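Local coordinates for putative cell surface protein (Streptococcus pyogenes, PDB 4OFQ) that probably mediates attachment of the bacterium to host surfaces as a cell-surface adhesin of the antigen I/II family, its C-terminal region being built from beta-sandwich domains, at residues Q15-I20 against V42-F47; K238-L243 against T287-L292. One frame throughout, in Å; residues are numbered along the deposited sequence.

Contact 1: Q15-I20 against V42-F47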
ATOM      1  N   GLN A  15     -27.365   5.475  -2.998  1.00 17.63           N
ATOM      2  CA  GLN A  15     -26.207   4.595  -3.086  1.00 19.10           C
ATOM      3  C   GLN A  15     -24.919   5.336  -2.759  1.00 15.90           C
ATOM      4  O   GLN A  15     -24.307   5.943  -3.641  1.00 15.85           O
ATOM      5  CB  GLN A  15     -26.138   3.959  -4.484  1.00 32.29           C
ATOM      6  CG  GLN A  15     -24.966   3.007  -4.703  1.00 43.97           C
ATOM      7  CD  GLN A  15     -24.878   1.916  -3.646  1.00 55.06           C
ATOM      8  OE1 GLN A  15     -25.897   1.424  -3.152  1.00 58.49           O
ATOM      9  NE2 GLN A  15     -23.651   1.532  -3.293  1.00 55.52           N
ATOM     10  N   PRO A  16     -24.518   5.309  -1.477  1.00 15.15           N
ATOM     11  CA  PRO A  16     -23.194   5.824  -1.117  1.00 14.06           C
ATOM     12  C   PRO A  16     -22.142   4.957  -1.799  1.00 13.96           C
ATOM     13  O   PRO A  16     -22.350   3.761  -2.017  1.00 18.02           O
ATOM     14  CB  PRO A  16     -23.137   5.640   0.404  1.00 13.82           C
ATOM     15  CG  PRO A  16     -24.136   4.561   0.700  1.00 15.53           C
ATOM     16  CD  PRO A  16     -25.211   4.676  -0.340  1.00 15.56           C
ATOM     17  N   THR A  17     -21.024   5.554  -2.176  1.00 16.08           N
ATOM     18  CA  THR A  17     -20.009   4.795  -2.886  1.00 15.42           C
ATOM     19  C   THR A  17     -18.651   5.174  -2.331  1.00 15.85           C
ATOM     20  O   THR A  17     -18.515   6.222  -1.711  1.00 14.25           O
ATOM     21  CB  THR A  17     -20.034   5.101  -4.393  1.00 16.82           C
ATOM     22  OG1 THR A  17     -19.768   6.495  -4.594  1.00 17.19           O
ATOM     23  CG2 THR A  17     -21.388   4.750  -5.006  1.00 16.30           C
ATOM     24  N   LYS A  18     -17.659   4.313  -2.531  1.00 12.21           N
ATOM     25  CA  LYS A  18     -16.280   4.724  -2.330  1.00 11.92           C
ATOM     26  C   LYS A  18     -15.400   4.093  -3.415  1.00 13.84           C
ATOM     27  O   LYS A  18     -15.733   3.033  -3.961  1.00 12.41           O
ATOM     28  CB  LYS A  18     -15.784   4.352  -0.930  1.00 10.90           C
ATOM     29  CG  LYS A  18     -14.390   4.911  -0.603  1.00 10.19           C
ATOM     30  CD  LYS A  18     -14.051   4.780   0.884  1.00 16.79           C
ATOM     31  CE  LYS A  18     -13.770   3.331   1.317  1.00 15.56           C
ATOM     32  NZ  LYS A  18     -13.327   3.301   2.756  1.00 13.44           N
ATOM     33  N   THR A  19     -14.316   4.783  -3.762  1.00 12.67           N
ATOM     34  CA  THR A  19     -13.292   4.217  -4.628  1.00 15.91           C
ATOM     35  C   THR A  19     -11.923   4.571  -4.045  1.00 13.74           C
ATOM     36  O   THR A  19     -11.825   5.398  -3.146  1.00 12.60           O
ATOM     37  CB  THR A  19     -13.420   4.728  -6.066  1.00 25.35           C
ATOM     38  OG1 THR A  19     -12.533   3.987  -6.918  1.00 36.07           O
ATOM     39  CG2 THR A  19     -13.089   6.204  -6.126  1.00 24.63           C
ATOM     40  N   ILE A  20     -10.877   3.903  -4.519  1.00 11.76           N
ATOM     41  CA  ILE A  20      -9.522   4.230  -4.117  1.00 10.44           C
ATOM     42  C   ILE A  20      -8.797   4.603  -5.408  1.00 10.87           C
ATOM     43  O   ILE A  20      -9.010   3.975  -6.450  1.00 11.55           O
ATOM     44  CB  ILE A  20      -8.829   3.032  -3.399  1.00 10.28           C
ATOM     45  CG1 ILE A  20      -7.381   3.375  -3.034  1.00 10.55           C
ATOM     46  CG2 ILE A  20      -8.882   1.752  -4.264  1.00 11.00           C
ATOM     47  CD1 ILE A  20      -6.701   2.295  -2.219  1.00 15.10           C
ATOM     48  N   VAL A  42     -11.967   8.199  -2.322  1.00 13.19           N
ATOM     49  CA  VAL A  42     -12.927   9.256  -2.600  1.00 11.23           C
ATOM     50  C   VAL A  42     -14.303   8.644  -2.351  1.00 13.03           C
ATOM     51  O   VAL A  42     -14.671   7.657  -2.988  1.00 11.19           O
ATOM     52  CB  VAL A  42     -12.800   9.742  -4.059  1.00 13.20           C
ATOM     53  CG1 VAL A  42     -13.779  10.890  -4.348  1.00 16.90           C
ATOM     54  CG2 VAL A  42     -11.353  10.160  -4.366  1.00 16.09           C
ATOM     55  N   ALA A  43     -15.033   9.198  -1.389  1.00 12.95           N
ATOM     56  CA  ALA A  43     -16.298   8.624  -0.970  1.00 11.31           C
ATOM     57  C   ALA A  43     -17.411   9.605  -1.283  1.00 12.04           C
ATOM     58  O   ALA A  43     -17.234  10.825  -1.122  1.00 12.47           O
ATOM     59  CB  ALA A  43     -16.278   8.308   0.521  1.00 10.88           C
ATOM     60  N   LYS A  44     -18.543   9.075  -1.731  1.00 12.00           N
ATOM     61  CA  LYS A  44     -19.706   9.906  -2.025  1.00 12.01           C
ATOM     62  C   LYS A  44     -20.831   9.668  -1.029  1.00 14.46           C
ATOM     63  O   LYS A  44     -21.169   8.523  -0.721  1.00 12.30           O
ATOM     64  CB  LYS A  44     -20.235   9.643  -3.443  1.00 13.43           C
ATOM     65  CG  LYS A  44     -21.548  10.390  -3.745  1.00 22.21           C
ATOM     66  CD  LYS A  44     -22.028  10.192  -5.185  1.00 23.44           C
ATOM     67  CE  LYS A  44     -22.693   8.847  -5.361  1.00 27.27           C
ATOM     68  NZ  LYS A  44     -23.265   8.671  -6.730  1.00 30.74           N
ATOM     69  N   GLN A  45     -21.410  10.767  -0.555  1.00 12.23           N
ATOM     70  CA  GLN A  45     -22.619  10.765   0.262  1.00 12.56           C
ATOM     71  C   GLN A  45     -23.731  11.229  -0.673  1.00 13.42           C
ATOM     72  O   GLN A  45     -23.750  12.385  -1.101  1.00 15.49           O
ATOM     73  CB  GLN A  45     -22.433  11.726   1.446  1.00 12.98           C
ATOM     74  CG  GLN A  45     -23.603  11.867   2.438  1.00 12.53           C
ATOM     75  CD  GLN A  45     -23.171  12.617   3.706  1.00 15.23           C
ATOM     76  OE1 GLN A  45     -22.182  13.360   3.689  1.00 13.32           O
ATOM     77  NE2 GLN A  45     -23.901  12.418   4.808  1.00 14.00           N
ATOM     78  N   ASP A  46     -24.643  10.311  -1.002  1.00 14.07           N
ATOM     79  CA  ASP A  46     -25.560  10.468  -2.126  1.00 15.02           C
ATOM     80  C   ASP A  46     -26.889  11.094  -1.705  1.00 20.82           C
ATOM     81  O   ASP A  46     -27.681  10.469  -1.006  1.00 16.42           O
ATOM     82  CB  ASP A  46     -25.802   9.082  -2.742  1.00 15.57           C
ATOM     83  CG  ASP A  46     -26.750   9.100  -3.935  1.00 19.11           C
ATOM     84  OD1 ASP A  46     -27.098  10.181  -4.454  1.00 18.28           O
ATOM     85  OD2 ASP A  46     -27.133   7.993  -4.369  1.00 17.40           O
ATOM     86  N   PHE A  47     -27.145  12.313  -2.159  1.00 15.97           N
ATOM     87  CA  PHE A  47     -28.373  13.012  -1.788  1.00 16.62           C
ATOM     88  C   PHE A  47     -29.271  13.247  -2.987  1.00 17.76           C
ATOM     89  O   PHE A  47     -30.348  13.820  -2.858  1.00 18.48           O
ATOM     90  CB  PHE A  47     -28.059  14.356  -1.139  1.00 16.27           C
ATOM     91  CG  PHE A  47     -27.477  14.243   0.244  1.00 17.06           C
ATOM     92  CD1 PHE A  47     -27.837  13.199   1.077  1.00 15.31           C
ATOM     93  CD2 PHE A  47     -26.575  15.190   0.708  1.00 14.87           C
ATOM     94  CE1 PHE A  47     -27.299  13.094   2.363  1.00 14.66           C
ATOM     95  CE2 PHE A  47     -26.040  15.095   1.990  1.00 18.34           C
ATOM     96  CZ  PHE A  47     -26.402  14.049   2.815  1.00 15.56           C
TER
HETATM   97  O   HOH W   1     -24.510   6.267  -6.374  1.00 35.47           O
HETATM   98  O   HOH W   2     -16.972   7.408  -4.720  1.00 21.10           O
HETATM   99  O   HOH W   3     -20.325   7.044  -7.106  1.00 35.36           O

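Contact 2: K238-L243 against T287-L292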
ATOM      1  N   LYS A 238      16.337  -1.292  -5.231  1.00 10.71           N
ATOM      2  CA  LYS A 238      17.747  -1.146  -4.883  1.00 14.65           C
ATOM      3  C   LYS A 238      18.190  -2.250  -3.935  1.00 14.46           C
ATOM      4  O   LYS A 238      17.520  -2.517  -2.931  1.00 13.31           O
ATOM      5  CB  LYS A 238      17.962   0.223  -4.225  1.00 13.15           C
ATOM      6  CG  LYS A 238      19.404   0.493  -3.793  1.00 13.24           C
ATOM      7  CD  LYS A 238      19.591   1.943  -3.373  1.00 23.73           C
ATOM      8  CE  LYS A 238      18.937   2.243  -2.044  1.00 25.59           C
ATOM      9  NZ  LYS A 238      19.319   3.624  -1.587  1.00 29.27           N
ATOM     10  N   PHE A 239      19.320  -2.881  -4.256  1.00  9.42           N
ATOM     11  CA  PHE A 239      19.905  -3.904  -3.402  1.00 10.96           C
ATOM     12  C   PHE A 239      20.950  -3.228  -2.532  1.00 10.06           C
ATOM     13  O   PHE A 239      21.797  -2.488  -3.039  1.00 11.46           O
ATOM     14  CB  PHE A 239      20.621  -4.967  -4.241  1.00 11.18           C
ATOM     15  CG  PHE A 239      19.743  -5.707  -5.214  1.00 10.62           C
ATOM     16  CD1 PHE A 239      19.358  -5.122  -6.411  1.00 12.18           C
ATOM     17  CD2 PHE A 239      19.364  -7.022  -4.967  1.00  8.98           C
ATOM     18  CE1 PHE A 239      18.578  -5.809  -7.329  1.00  8.97           C
ATOM     19  CE2 PHE A 239      18.592  -7.718  -5.881  1.00 10.37           C
ATOM     20  CZ  PHE A 239      18.195  -7.102  -7.073  1.00  7.49           C
ATOM     21  N   VAL A 240      20.913  -3.497  -1.226  1.00  9.45           N
ATOM     22  CA  VAL A 240      21.940  -3.000  -0.317  1.00  9.88           C
ATOM     23  C   VAL A 240      22.560  -4.166   0.473  1.00 13.60           C
ATOM     24  O   VAL A 240      21.851  -4.984   1.070  1.00  9.24           O
ATOM     25  CB  VAL A 240      21.376  -1.945   0.650  1.00 14.15           C
ATOM     26  CG1 VAL A 240      22.477  -1.424   1.547  1.00 18.85           C
ATOM     27  CG2 VAL A 240      20.750  -0.797  -0.130  1.00 13.66           C
ATOM     28  N   ASP A 241      23.882  -4.244   0.493  1.00 12.38           N
ATOM     29  CA  ASP A 241      24.532  -5.388   1.135  1.00  8.86           C
ATOM     30  C   ASP A 241      25.792  -4.922   1.855  1.00 14.06           C
ATOM     31  O   ASP A 241      26.718  -4.418   1.224  1.00 13.34           O
ATOM     32  CB  ASP A 241      24.853  -6.459   0.075  1.00  9.11           C
ATOM     33  CG  ASP A 241      25.241  -7.785   0.680  1.00 13.48           C
ATOM     34  OD1 ASP A 241      25.896  -7.790   1.742  1.00  7.83           O
ATOM     35  OD2 ASP A 241      24.875  -8.829   0.110  1.00 14.79           O
ATOM     36  N   GLN A 242      25.805  -5.054   3.185  1.00 11.18           N
ATOM     37  CA  GLN A 242      27.001  -4.748   3.961  1.00  9.95           C
ATOM     38  C   GLN A 242      27.823  -6.018   4.031  1.00 10.26           C
ATOM     39  O   GLN A 242      27.541  -6.904   4.840  1.00 14.75           O
ATOM     40  CB  GLN A 242      26.638  -4.292   5.381  1.00 10.51           C
ATOM     41  CG  GLN A 242      27.854  -4.140   6.312  1.00 22.73           C
ATOM     42  CD  GLN A 242      28.894  -3.143   5.806  1.00 27.99           C
ATOM     43  OE1 GLN A 242      28.596  -1.958   5.622  1.00 32.16           O
ATOM     44  NE2 GLN A 242      30.134  -3.618   5.597  1.00 15.02           N
ATOM     45  N   LEU A 243      28.821  -6.124   3.163  1.00 10.49           N
ATOM     46  CA  LEU A 243      29.647  -7.320   3.115  1.00 12.47           C
ATOM     47  C   LEU A 243      30.572  -7.354   4.319  1.00 13.04           C
ATOM     48  O   LEU A 243      30.968  -6.311   4.825  1.00 11.29           O
ATOM     49  CB  LEU A 243      30.467  -7.340   1.824  1.00 13.15           C
ATOM     50  CG  LEU A 243      29.645  -7.453   0.543  1.00 11.04           C
ATOM     51  CD1 LEU A 243      30.497  -7.091  -0.671  1.00 12.11           C
ATOM     52  CD2 LEU A 243      29.060  -8.855   0.414  1.00 13.08           C
ATOM     53  N   THR A 287      34.506   0.540   3.653  1.00 23.07           N
ATOM     54  CA  THR A 287      33.456   0.176   4.598  1.00 22.33           C
ATOM     55  C   THR A 287      32.780  -1.158   4.290  1.00 20.46           C
ATOM     56  O   THR A 287      32.058  -1.689   5.130  1.00 23.20           O
ATOM     57  CB  THR A 287      32.363   1.232   4.649  1.00 26.90           C
ATOM     58  OG1 THR A 287      31.676   1.247   3.391  1.00 23.84           O
ATOM     59  CG2 THR A 287      32.964   2.619   4.947  1.00 32.53           C
ATOM     60  N   GLY A 288      33.006  -1.688   3.090  1.00 18.08           N
ATOM     61  CA  GLY A 288      32.395  -2.938   2.664  1.00 14.81           C
ATOM     62  C   GLY A 288      30.956  -2.796   2.207  1.00 13.51           C
ATOM     63  O   GLY A 288      30.267  -3.789   1.965  1.00 12.18           O
ATOM     64  N   HIS A 289      30.492  -1.559   2.079  1.00 14.29           N
ATOM     65  CA  HIS A 289      29.107  -1.304   1.706  1.00 16.26           C
ATOM     66  C   HIS A 289      28.895  -1.427   0.196  1.00 14.86           C
ATOM     67  O   HIS A 289      29.523  -0.719  -0.588  1.00 17.70           O
ATOM     68  CB  HIS A 289      28.683   0.084   2.186  1.00 21.32           C
ATOM     69  CG  HIS A 289      27.218   0.365   2.029  1.00 31.78           C
ATOM     70  ND1 HIS A 289      26.694   0.994   0.921  1.00 38.09           N
ATOM     71  CD2 HIS A 289      26.172   0.131   2.858  1.00 30.05           C
ATOM     72  CE1 HIS A 289      25.386   1.124   1.066  1.00 33.04           C
ATOM     73  NE2 HIS A 289      25.045   0.613   2.234  1.00 32.55           N
ATOM     74  N   TYR A 290      27.987  -2.320  -0.188  1.00 14.48           N
ATOM     75  CA  TYR A 290      27.650  -2.569  -1.583  1.00 16.03           C
ATOM     76  C   TYR A 290      26.212  -2.142  -1.874  1.00 16.09           C
ATOM     77  O   TYR A 290      25.298  -2.460  -1.125  1.00 13.03           O
ATOM     78  CB  TYR A 290      27.803  -4.063  -1.903  1.00 13.26           C
ATOM     79  CG  TYR A 290      27.212  -4.470  -3.236  1.00 10.06           C
ATOM     80  CD1 TYR A 290      25.877  -4.869  -3.340  1.00 10.13           C
ATOM     81  CD2 TYR A 290      27.987  -4.468  -4.389  1.00 21.01           C
ATOM     82  CE1 TYR A 290      25.330  -5.239  -4.559  1.00 14.01           C
ATOM     83  CE2 TYR A 290      27.453  -4.826  -5.612  1.00 10.62           C
ATOM     84  CZ  TYR A 290      26.121  -5.218  -5.686  1.00 13.79           C
ATOM     85  OH  TYR A 290      25.578  -5.591  -6.888  1.00 16.06           O
ATOM     86  N   GLU A 291      26.014  -1.465  -2.996  1.00 14.69           N
ATOM     87  CA  GLU A 291      24.690  -1.035  -3.392  1.00 16.40           C
ATOM     88  C   GLU A 291      24.525  -1.207  -4.907  1.00 18.14           C
ATOM     89  O   GLU A 291      25.423  -0.871  -5.665  1.00 19.25           O
ATOM     90  CB  GLU A 291      24.552   0.438  -3.016  1.00 22.85           C
ATOM     91  CG  GLU A 291      23.198   1.032  -3.205  1.00 36.31           C
ATOM     92  CD  GLU A 291      23.200   2.499  -2.844  1.00 44.36           C
ATOM     93  OE1 GLU A 291      23.395   2.810  -1.646  1.00 42.62           O
ATOM     94  OE2 GLU A 291      23.038   3.332  -3.764  1.00 44.47           O
ATOM     95  N   LEU A 292      23.395  -1.752  -5.343  1.00 10.42           N
ATOM     96  CA  LEU A 292      23.048  -1.709  -6.762  1.00 10.70           C
ATOM     97  C   LEU A 292      21.629  -1.170  -6.887  1.00 12.61           C
ATOM     98  O   LEU A 292      20.683  -1.759  -6.362  1.00 11.02           O
ATOM     99  CB  LEU A 292      23.181  -3.091  -7.422  1.00 10.09           C
ATOM    100  CG  LEU A 292      22.902  -3.167  -8.930  1.00 22.71           C
ATOM    101  CD1 LEU A 292      23.756  -4.234  -9.595  1.00 27.27           C
ATOM    102  CD2 LEU A 292      21.428  -3.456  -9.184  1.00 27.24           C
TER

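Contact 1: Q15-I20 against V42-F47
Thr-17 and Lys-44 come together through two torsions: chi1 of Thr-17 (61°) tucks OG1 between its own backbone N and carbonyl carbon, while a bend at chi3 (78°) swings the otherwise extended Lys-44 chain toward Gln-15. The side chains cross at a slant, with Thr-17 OG1 3.4 Å from Lys-44 CB. Water joins the polar ends: one molecule takes a bond from Lys-44 NZ at 2.7 Å and gives one to the carbonyl O of Gln-15, a second links Thr-17 OG1 to Val-42 O, and a third binds OG1 and, weakly, NZ. Beneath them runs an antiparallel pair of strands. Thr-17 with Lys-44 and Thr-19 with Val-42 are its hydrogen-bonded pairs, although the bond from Thr-17 N to Lys-44 O is weak. Between them Lys-18 and Ala-43 form a close non-hydrogen-bonded pair, their CA atoms 4.1 Å apart. Past the strands, Asp-46 OD2 accepts Gln-15 N at 2.9 Å on the anti side of its carboxylate. On the face turned from Thr-17, Lys-18 CG rests against the methyl of Ala-43, and NZ is joined covalently to CG of Asn-168 on a strand of the other sheet, with Asp-68 OD2 hydrogen-bonded to the link. Such a lysine–asparagine isopeptide crosslink beside an aspartate is characteristic of beta-sandwich domains in Gram-positive surface adhesins.

Contact 2: K238-L243 against T287-L292
Phe-239 and Leu-292 lie side by side and point the same way, on an antiparallel beta pair that sets both on the same face; Asp-241 and Tyr-290, the next hydrogen-bonded pair, share that face of the sheet. All four stand on the inner face of a sheet in a beta sandwich, toward Leu-221 and Val-255 of the facing strands. Leu-292 CD2 touches Phe-239 CD1 at 3.8 Å, while the carbonyl O of Leu-292 sits at the edge of the phenyl ring and takes the backbone N-H of Phe-239. Farther along, the Tyr-290 ring meets Asp-241 CB obliquely. The polar ends of these two diverge, Asp-241 OD2 binding Lys-195 and Tyr-290 OH binding Asp-253, so the hydrogen bonds of OD2 and OH lead to different strands.

The other face is more polar and its side chains are turned across one another. Lys-238 and Glu-291 cross so that the aliphatic CD of the lysine packs on CD of the glutamate at 3.7 Å; their charged atoms stay 4.2 Å apart (NZ to OE1), too far for a salt bridge. Glu-291 OE1 lies in the plane of the His-289 imidazole, at its edge. Against that ring Val-240 sets CG1 3.3 Å from NE2, a tight oblique approach.

A G1 beta bulge, in which Gly-288 and His-289 together face Asn-284, opens the second strand, and the positive phi of Gly-288 (79°) belongs to it. Gln-242 crosses His-289 at about a right angle, and its bend at chi2 (59°) carries the amide round to the bulge. There NE2 grips two carbonyls, Thr-287 O at 2.8 Å, nearly in the amide plane, and Leu-243 O at 2.9 Å.

In the fold
From the N terminus, contact 1 comes first: strand 17-20 pairs with the end of strand 38-45, closing a loop of 21 residues that includes the short strand 32-33, itself part of the other sheet of the first domain. The chain then completes that domain before entering the second, where contact 2 joins strand 237-242 to strand 289-294. The 43 residues it encloses include strand 248-257, which belongs to the facing sheet, and strand 279-284, hairpin partner of 289-294. The loops follow in series, neither nested nor crossed. The centres of contact 1 and contact 2 are about 47 Å apart and their nearest atoms about 24 Å; each joins two strands, not adjacent in sequence, within one sheet of its own sandwich.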